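Local coordinates for sensor protein (Shewanella oneidensis, PDB 3LIC), which is a putative membrane-bound histidine kinase whose extracellular PDC-fold region probably senses an external signal and passes it across the membrane, at residues A78-T83 with D158-V162; R182-D188 with W254-V260. All coordinates share one frame; numbering follows the deposited sequence.

Contact 1 (78-83 with 158-162) and contact 2 (182-188 with 254-260) lie in two different antiparallel sheets strung along the long helix 2-46, an arrangement consistent with the two PDC modules of a double sensor domain. Their centres are 35 Å apart, on opposite sides of the chain's centre, and their nearest atoms remain about 16 Å from each other. Along the chain contact 1 closes before contact 2 opens. Each joins neighbouring antiparallel strands distant in sequence: contact 1 is partly buried and takes in the end of strand 74-79 and the turn that follows, whereas contact 2 is buried and runs the full length of strand 183-186.

Contact 1: A78-T83 with D158-V162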
ATOM      1  N   ALA A  78      18.409  -1.535  -1.823  1.00 16.04           N
ATOM      2  CA  ALA A  78      18.649  -2.577  -2.798  1.00 16.28           C
ATOM      3  C   ALA A  78      19.504  -2.008  -3.950  1.00 17.95           C
ATOM      4  O   ALA A  78      19.183  -0.952  -4.484  1.00 19.47           O
ATOM      5  CB  ALA A  78      17.335  -3.108  -3.272  1.00 15.21           C
ATOM      6  N   PHE A  79      20.628  -2.649  -4.284  1.00 18.42           N
ATOM      7  CA  PHE A  79      21.590  -2.059  -5.274  1.00 19.89           C
ATOM      8  C   PHE A  79      21.490  -2.761  -6.634  1.00 20.13           C
ATOM      9  O   PHE A  79      21.135  -3.938  -6.679  1.00 20.20           O
ATOM     10  CB  PHE A  79      23.070  -2.102  -4.770  1.00 18.40           C
ATOM     11  CG  PHE A  79      23.310  -1.281  -3.520  1.00 19.56           C
ATOM     12  CD1 PHE A  79      23.706   0.050  -3.600  1.00 21.69           C
ATOM     13  CD2 PHE A  79      23.087  -1.817  -2.292  1.00 17.29           C
ATOM     14  CE1 PHE A  79      23.886   0.786  -2.457  1.00 24.15           C
ATOM     15  CE2 PHE A  79      23.270  -1.080  -1.133  1.00 19.83           C
ATOM     16  CZ  PHE A  79      23.675   0.212  -1.217  1.00 20.59           C
ATOM     17  N   LYS A  80      21.769  -2.042  -7.720  1.00 21.76           N
ATOM     18  CA  LYS A  80      21.925  -2.687  -9.032  1.00 24.93           C
ATOM     19  C   LYS A  80      22.912  -3.871  -8.969  1.00 25.41           C
ATOM     20  O   LYS A  80      23.868  -3.833  -8.208  1.00 24.45           O
ATOM     21  CB  LYS A  80      22.473  -1.696 -10.034  1.00 24.86           C
ATOM     22  CG  LYS A  80      21.521  -1.178 -11.042  1.00 28.72           C
ATOM     23  CD  LYS A  80      22.322  -0.344 -12.064  0.50 30.81           C
ATOM     24  CE  LYS A  80      21.505  -0.036 -13.315  0.50 32.34           C
ATOM     25  NZ  LYS A  80      20.565   1.081 -13.064  0.50 32.65           N
ATOM     26  N   PRO A  81      22.695  -4.902  -9.799  1.00 26.75           N
ATOM     27  CA  PRO A  81      23.625  -6.044  -9.887  1.00 27.29           C
ATOM     28  C   PRO A  81      25.082  -5.573 -10.071  1.00 28.20           C
ATOM     29  O   PRO A  81      25.344  -4.797 -10.978  1.00 28.14           O
ATOM     30  CB  PRO A  81      23.158  -6.769 -11.154  1.00 27.43           C
ATOM     31  CG  PRO A  81      21.730  -6.326 -11.388  1.00 26.99           C
ATOM     32  CD  PRO A  81      21.690  -4.909 -10.885  1.00 27.29           C
ATOM     33  N   ASN A  82      26.011  -6.003  -9.208  1.00 29.11           N
ATOM     34  CA  ASN A  82      27.446  -5.719  -9.439  1.00 31.40           C
ATOM     35  C   ASN A  82      27.931  -4.306  -9.149  1.00 32.56           C
ATOM     36  O   ASN A  82      29.032  -3.920  -9.582  1.00 32.33           O
ATOM     37  CB  ASN A  82      27.858  -6.095 -10.877  1.00 30.92           C
ATOM     38  CG  ASN A  82      27.777  -7.574 -11.109  1.00 29.16           C
ATOM     39  OD1 ASN A  82      27.032  -8.054 -11.958  1.00 29.54           O
ATOM     40  ND2 ASN A  82      28.449  -8.305 -10.268  1.00 28.56           N
ATOM     41  N   THR A  83      27.112  -3.554  -8.415  1.00 33.16           N
ATOM     42  CA  THR A  83      27.533  -2.261  -7.891  1.00 33.94           C
ATOM     43  C   THR A  83      28.853  -2.418  -7.167  1.00 35.18           C
ATOM     44  O   THR A  83      29.746  -1.631  -7.358  1.00 35.92           O
ATOM     45  CB  THR A  83      26.483  -1.697  -6.913  1.00 32.80           C
ATOM     46  OG1 THR A  83      25.238  -1.593  -7.588  1.00 30.90           O
ATOM     47  CG2 THR A  83      26.871  -0.345  -6.468  1.00 33.31           C
ATOM     48  N   ASP A 158      22.347   7.083 -14.851  1.00 53.24           N
ATOM     49  CA  ASP A 158      21.965   5.811 -14.179  1.00 52.51           C
ATOM     50  C   ASP A 158      22.197   5.891 -12.657  1.00 51.08           C
ATOM     51  O   ASP A 158      23.332   6.091 -12.177  1.00 49.84           O
ATOM     52  CB  ASP A 158      22.644   4.548 -14.782  1.00 53.00           C
ATOM     53  CG  ASP A 158      22.535   4.465 -16.338  1.00 56.36           C
ATOM     54  OD1 ASP A 158      22.060   5.426 -17.002  1.00 57.05           O
ATOM     55  OD2 ASP A 158      22.958   3.419 -16.906  1.00 60.64           O
ATOM     56  N   TYR A 159      21.084   5.759 -11.922  1.00 49.14           N
ATOM     57  CA  TYR A 159      21.093   5.554 -10.465  1.00 46.62           C
ATOM     58  C   TYR A 159      21.662   4.142 -10.098  1.00 44.22           C
ATOM     59  O   TYR A 159      21.665   3.228 -10.933  1.00 44.04           O
ATOM     60  CB  TYR A 159      19.659   5.802  -9.900  1.00 47.23           C
ATOM     61  CG  TYR A 159      19.104   7.189 -10.246  1.00 47.64           C
ATOM     62  CD1 TYR A 159      18.058   7.337 -11.160  1.00 49.09           C
ATOM     63  CD2 TYR A 159      19.651   8.346  -9.675  1.00 48.92           C
ATOM     64  CE1 TYR A 159      17.564   8.604 -11.490  1.00 51.58           C
ATOM     65  CE2 TYR A 159      19.173   9.618  -9.992  1.00 50.32           C
ATOM     66  CZ  TYR A 159      18.131   9.748 -10.912  1.00 51.70           C
ATOM     67  OH  TYR A 159      17.646  11.007 -11.251  1.00 52.17           O
ATOM     68  N   PHE A 160      22.137   3.957  -8.861  1.00 40.88           N
ATOM     69  CA  PHE A 160      22.676   2.652  -8.490  1.00 35.96           C
ATOM     70  C   PHE A 160      21.825   1.769  -7.557  1.00 32.75           C
ATOM     71  O   PHE A 160      22.240   0.685  -7.197  1.00 32.15           O
ATOM     72  CB  PHE A 160      24.199   2.704  -8.137  1.00 36.67           C
ATOM     73  CG  PHE A 160      24.585   3.698  -7.066  1.00 37.37           C
ATOM     74  CD1 PHE A 160      25.149   3.253  -5.859  1.00 38.97           C
ATOM     75  CD2 PHE A 160      24.435   5.067  -7.264  1.00 39.38           C
ATOM     76  CE1 PHE A 160      25.510   4.143  -4.839  1.00 39.95           C
ATOM     77  CE2 PHE A 160      24.805   5.987  -6.245  1.00 40.94           C
ATOM     78  CZ  PHE A 160      25.352   5.520  -5.026  1.00 40.37           C
ATOM     79  N   GLY A 161      20.612   2.217  -7.208  1.00 29.76           N
ATOM     80  CA  GLY A 161      19.644   1.398  -6.491  1.00 25.48           C
ATOM     81  C   GLY A 161      18.326   2.045  -6.115  1.00 23.59           C
ATOM     82  O   GLY A 161      18.017   3.143  -6.540  1.00 23.05           O
ATOM     83  N   VAL A 162      17.549   1.386  -5.261  1.00 21.38           N
ATOM     84  CA  VAL A 162      16.369   2.029  -4.633  1.00 18.18           C
ATOM     85  C   VAL A 162      16.348   1.802  -3.105  1.00 17.58           C
ATOM     86  O   VAL A 162      16.905   0.812  -2.598  1.00 18.29           O
ATOM     87  CB  VAL A 162      15.127   1.403  -5.226  1.00 19.56           C
ATOM     88  CG1 VAL A 162      15.129   1.500  -6.801  1.00 18.48           C
ATOM     89  CG2 VAL A 162      15.029  -0.099  -4.830  1.00 18.03           C
TER
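Lys80 meets the segment 158-162 at two carbonyls. Lys80 N gives a nearly straight bond to Phe160 O (2.8 Å) from above the carbonyl plane, and the side chain runs on to Tyr159 O, which Lys80 NZ reaches at 3.2 Å. The chain is extended through chi2 and chi3 and bends only at chi4 (79°), where the ammonium turns onto that oxygen. Asp158 OD2, 5.1 Å from Lys80 NZ, makes no ion pair but may add a mild electrostatic pull. With an alanine at this position, Tyr159 O would probably lose its lysine donor and the segment 158-160 one of its ties to the turn.

Phe160 holds its ring between its own backbone N and carbonyl carbon (chi1 55°), which sets it beside Phe79, both side chains pointing the same way; their CD1 atoms are 4.2 Å apart. The side chain of Thr83 crosses that of Phe160 at about a right angle and brings CG2 to 4.0 Å from Phe160 CD1. Thr83 OG1 donates to Lys80 O at 2.7 Å, from the same face of the carbonyl plane as Thr83 N, so two donors close the type II turn from Lys80 to Thr83. Ahead of the turn, Ala78 and Val162 form an antiparallel hydrogen-bonded pair, with Ala78 CB against Val162 CG2, while Gly161 faces Phe79 in the adjoining non-hydrogen-bonded pair.

The contact ends the pairing of strands 74-79 and 161-168 at the middle of the six-stranded sheet of the first PDC sensor domain. Trp120 and Trp121 of helix 119-122 cover Ala78 and Val162, whereas Phe153 of strand 145-153 and Lys49 meet the Phe160 ring.

Contact 2: R182-D188 with W254-V260; sequences RLVVLDD and WRVVVMV
Strands 183-186 and 255-260 run antiparallel at 160°, their axes 4.7 Å apart at closest approach. Val184 with Val257 and Leu186 with Arg255 are hydrogen-bonded pairs, each joined by two backbone bonds; Leu183 with Val258 and Val185 with Val256 are the non-hydrogen-bonded pairs between and beyond them. A longer bond from Met259 N to Arg182 O (3.2 Å) carries the ladder past the end of strand 183-186.

On one face, Val184 and Val257 meet with their CB atoms 4.0 Å apart, and Leu186 lies beside Arg255. The arginine folds back on itself, bent at chi2 (72°) and chi3 (48°), which brings Arg255 NH2 round to Asp187 O at 3.0 Å. That oxygen sits at the guanidinium edge, and the bond is in the carbonyl plane as well. Leu224 O takes NH1, so this buried charge is gripped largely by backbone oxygens. On the other face Leu183 CD1 packs on Val256 CG1 at 3.9 Å.

At one end of the pair, Asp187 CA lies over the five-membered ring of Trp254 in a CH-pi contact, 3.9 Å from its centroid. The Asp187 carboxylate turns instead to the backbone N atoms of Gln189 and Arg191. At the far end the extended Arg182 spreads its guanidinium over Val260, whose CG2 comes within 3.7 Å of Arg182 NH1, while NH2 forms a salt bridge with Glu264.

The pair lies inside a five-stranded antiparallel sheet, with strand 192-194 next to 183-186 and strand 241-248 next to 255-261. Helix 2-46 packs through Leu25 and Ser18 on the face that carries Val256 and Val258, and its Leu29 touches Trp254.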
ATOM      1  N   ARG A 182     -15.455  -3.858   6.505  1.00 23.07           N
ATOM      2  CA  ARG A 182     -16.076  -2.742   5.833  1.00 22.91           C
ATOM      3  C   ARG A 182     -15.171  -1.910   4.852  1.00 22.44           C
ATOM      4  O   ARG A 182     -15.614  -0.849   4.410  1.00 20.99           O
ATOM      5  CB  ARG A 182     -16.568  -1.785   6.876  1.00 23.82           C
ATOM      6  CG  ARG A 182     -17.247  -2.421   8.043  1.00 25.68           C
ATOM      7  CD  ARG A 182     -17.659  -1.292   8.978  1.00 25.92           C
ATOM      8  NE  ARG A 182     -18.642  -1.821   9.896  1.00 31.55           N
ATOM      9  CZ  ARG A 182     -19.490  -1.082  10.599  1.00 33.02           C
ATOM     10  NH1 ARG A 182     -19.495   0.254  10.486  1.00 30.18           N
ATOM     11  NH2 ARG A 182     -20.332  -1.694  11.425  1.00 32.54           N
ATOM     12  N   LEU A 183     -13.956  -2.372   4.519  1.00 19.62           N
ATOM     13  CA  LEU A 183     -13.001  -1.487   3.869  1.00 19.06           C
ATOM     14  C   LEU A 183     -12.595  -2.076   2.562  1.00 18.94           C
ATOM     15  O   LEU A 183     -12.222  -3.276   2.516  1.00 17.69           O
ATOM     16  CB  LEU A 183     -11.732  -1.300   4.744  1.00 18.62           C
ATOM     17  CG  LEU A 183     -10.541  -0.546   4.165  1.00 18.60           C
ATOM     18  CD1 LEU A 183     -11.024   0.892   3.893  1.00 20.42           C
ATOM     19  CD2 LEU A 183      -9.268  -0.487   5.149  1.00 13.34           C
ATOM     20  N   VAL A 184     -12.658  -1.267   1.498  1.00 16.57           N
ATOM     21  CA  VAL A 184     -11.923  -1.614   0.307  1.00 16.99           C
ATOM     22  C   VAL A 184     -11.057  -0.396  -0.061  1.00 16.83           C
ATOM     23  O   VAL A 184     -11.467   0.746   0.129  1.00 16.86           O
ATOM     24  CB  VAL A 184     -12.874  -2.008  -0.881  1.00 17.96           C
ATOM     25  CG1 VAL A 184     -12.115  -2.081  -2.220  1.00 16.59           C
ATOM     26  CG2 VAL A 184     -13.488  -3.293  -0.612  1.00 17.98           C
ATOM     27  N   VAL A 185      -9.849  -0.642  -0.542  1.00 16.79           N
ATOM     28  CA  VAL A 185      -8.996   0.416  -1.073  1.00 17.38           C
ATOM     29  C   VAL A 185      -8.648   0.026  -2.500  1.00 17.44           C
ATOM     30  O   VAL A 185      -8.293  -1.129  -2.778  1.00 19.75           O
ATOM     31  CB  VAL A 185      -7.671   0.613  -0.266  1.00 17.52           C
ATOM     32  CG1 VAL A 185      -6.897   1.839  -0.834  1.00 17.22           C
ATOM     33  CG2 VAL A 185      -7.926   0.852   1.207  1.00 16.01           C
ATOM     34  N   LEU A 186      -8.780   0.963  -3.405  1.00 17.40           N
ATOM     35  CA  LEU A 186      -8.509   0.710  -4.813  1.00 17.55           C
ATOM     36  C   LEU A 186      -7.428   1.713  -5.202  1.00 17.50           C
ATOM     37  O   LEU A 186      -7.428   2.805  -4.688  1.00 17.08           O
ATOM     38  CB  LEU A 186      -9.759   1.040  -5.598  1.00 17.56           C
ATOM     39  CG  LEU A 186     -11.008   0.234  -5.310  1.00 18.64           C
ATOM     40  CD1 LEU A 186     -12.185   0.828  -6.179  1.00 15.58           C
ATOM     41  CD2 LEU A 186     -10.694  -1.228  -5.695  1.00 19.63           C
ATOM     42  N   ASP A 187      -6.496   1.343  -6.067  1.00 18.99           N
ATOM     43  CA  ASP A 187      -5.587   2.304  -6.607  1.00 21.64           C
ATOM     44  C   ASP A 187      -6.317   3.211  -7.658  1.00 23.27           C
ATOM     45  O   ASP A 187      -7.516   3.160  -7.805  1.00 22.56           O
ATOM     46  CB  ASP A 187      -4.369   1.615  -7.206  1.00 20.97           C
ATOM     47  CG  ASP A 187      -4.664   0.934  -8.519  1.00 23.61           C
ATOM     48  OD1 ASP A 187      -5.743   1.101  -9.109  1.00 26.15           O
ATOM     49  OD2 ASP A 187      -3.788   0.190  -8.991  1.00 25.83           O
ATOM     50  N   ASP A 188      -5.570   4.042  -8.364  1.00 25.60           N
ATOM     51  CA  ASP A 188      -6.154   5.018  -9.286  1.00 28.07           C
ATOM     52  C   ASP A 188      -6.690   4.311 -10.528  1.00 29.41           C
ATOM     53  O   ASP A 188      -7.509   4.880 -11.254  1.00 29.45           O
ATOM     54  CB  ASP A 188      -5.112   6.043  -9.713  1.00 28.62           C
ATOM     55  CG  ASP A 188      -3.841   5.386 -10.190  1.00 30.64           C
ATOM     56  OD1 ASP A 188      -3.219   4.636  -9.403  1.00 32.92           O
ATOM     57  OD2 ASP A 188      -3.482   5.569 -11.358  1.00 32.99           O
ATOM     58  N   TRP A 254      -6.083   7.227  -5.436  1.00 21.62           N
ATOM     59  CA  TRP A 254      -6.618   6.010  -4.886  1.00 20.93           C
ATOM     60  C   TRP A 254      -7.993   6.342  -4.283  1.00 21.11           C
ATOM     61  O   TRP A 254      -8.274   7.544  -3.962  1.00 19.08           O
ATOM     62  CB  TRP A 254      -5.698   5.447  -3.817  1.00 20.00           C
ATOM     63  CG  TRP A 254      -4.352   5.085  -4.319  1.00 19.85           C
ATOM     64  CD1 TRP A 254      -3.776   5.435  -5.531  1.00 18.82           C
ATOM     65  CD2 TRP A 254      -3.356   4.333  -3.603  1.00 16.78           C
ATOM     66  NE1 TRP A 254      -2.502   4.917  -5.595  1.00 17.77           N
ATOM     67  CE2 TRP A 254      -2.226   4.244  -4.430  1.00 18.01           C
ATOM     68  CE3 TRP A 254      -3.343   3.691  -2.364  1.00 19.25           C
ATOM     69  CZ2 TRP A 254      -1.077   3.585  -4.036  1.00 22.34           C
ATOM     70  CZ3 TRP A 254      -2.207   3.032  -1.980  1.00 21.57           C
ATOM     71  CH2 TRP A 254      -1.087   2.992  -2.804  1.00 23.25           C
ATOM     72  N   ARG A 255      -8.814   5.273  -4.159  1.00 20.48           N
ATOM     73  CA  ARG A 255     -10.128   5.297  -3.508  1.00 21.11           C
ATOM     74  C   ARG A 255     -10.241   4.490  -2.194  1.00 20.78           C
ATOM     75  O   ARG A 255      -9.734   3.373  -2.068  1.00 20.95           O
ATOM     76  CB  ARG A 255     -11.207   4.773  -4.447  1.00 21.42           C
ATOM     77  CG  ARG A 255     -11.953   5.860  -5.261  1.00 23.43           C
ATOM     78  CD  ARG A 255     -11.087   6.449  -6.352  1.00 25.84           C
ATOM     79  NE  ARG A 255     -10.393   5.448  -7.171  1.00 26.50           N
ATOM     80  CZ  ARG A 255     -10.938   4.771  -8.176  1.00 28.29           C
ATOM     81  NH1 ARG A 255     -12.212   4.935  -8.482  1.00 26.27           N
ATOM     82  NH2 ARG A 255     -10.193   3.898  -8.861  1.00 26.97           N
ATOM     83  N   VAL A 256     -10.990   5.026  -1.244  1.00 20.36           N
ATOM     84  CA  VAL A 256     -11.312   4.272  -0.075  1.00 19.25           C
ATOM     85  C   VAL A 256     -12.776   4.062  -0.189  1.00 19.45           C
ATOM     86  O   VAL A 256     -13.508   5.020  -0.446  1.00 19.51           O
ATOM     87  CB  VAL A 256     -11.012   5.077   1.178  1.00 19.90           C
ATOM     88  CG1 VAL A 256     -11.684   4.444   2.393  1.00 16.55           C
ATOM     89  CG2 VAL A 256      -9.469   5.148   1.368  1.00 19.78           C
ATOM     90  N   VAL A 257     -13.207   2.816  -0.040  1.00 19.10           N
ATOM     91  CA  VAL A 257     -14.627   2.501  -0.040  1.00 19.83           C
ATOM     92  C   VAL A 257     -15.045   1.986   1.338  1.00 20.20           C
ATOM     93  O   VAL A 257     -14.470   1.026   1.827  1.00 19.91           O
ATOM     94  CB  VAL A 257     -14.935   1.383  -1.054  1.00 20.03           C
ATOM     95  CG1 VAL A 257     -16.465   1.096  -1.106  1.00 20.97           C
ATOM     96  CG2 VAL A 257     -14.358   1.734  -2.432  1.00 20.05           C
ATOM     97  N   VAL A 258     -16.020   2.634   1.959  1.00 20.59           N
ATOM     98  CA  VAL A 258     -16.631   2.118   3.205  1.00 21.93           C
ATOM     99  C   VAL A 258     -18.026   1.567   2.867  1.00 22.40           C
ATOM    100  O   VAL A 258     -18.837   2.228   2.233  1.00 23.00           O
ATOM    101  CB  VAL A 258     -16.790   3.236   4.266  1.00 22.05           C
ATOM    102  CG1 VAL A 258     -17.426   2.667   5.564  1.00 22.28           C
ATOM    103  CG2 VAL A 258     -15.417   3.924   4.554  1.00 22.34           C
HETATM  104  N   MSE A 259     -18.297   0.344   3.268  1.00 23.96           N
HETATM  105  CA  MSE A 259     -19.538  -0.335   2.907  1.00 24.97           C
HETATM  106  C   MSE A 259     -19.950  -1.134   4.123  1.00 24.33           C
HETATM  107  O   MSE A 259     -19.092  -1.754   4.765  1.00 23.95           O
HETATM  108  CB  MSE A 259     -19.309  -1.256   1.727  1.00 24.89           C
HETATM  109  CG  MSE A 259     -18.435  -2.398   2.054  1.00 33.42           C
HETATM  110 SE   MSE A 259     -17.388  -3.025   0.497  1.00 58.37          SE
HETATM  111  CE  MSE A 259     -15.745  -2.081   0.908  1.00 51.66           C
ATOM    112  N   VAL A 260     -21.247  -1.103   4.457  1.00 24.13           N
ATOM    113  CA  VAL A 260     -21.786  -1.900   5.567  1.00 23.17           C
ATOM    114  C   VAL A 260     -23.083  -2.571   5.087  1.00 22.84           C
ATOM    115  O   VAL A 260     -23.841  -1.987   4.314  1.00 22.09           O
ATOM    116  CB  VAL A 260     -22.061  -1.002   6.793  1.00 24.58           C
ATOM    117  CG1 VAL A 260     -22.508  -1.825   8.049  1.00 23.40           C
ATOM    118  CG2 VAL A 260     -20.849  -0.111   7.096  1.00 22.47           C
TER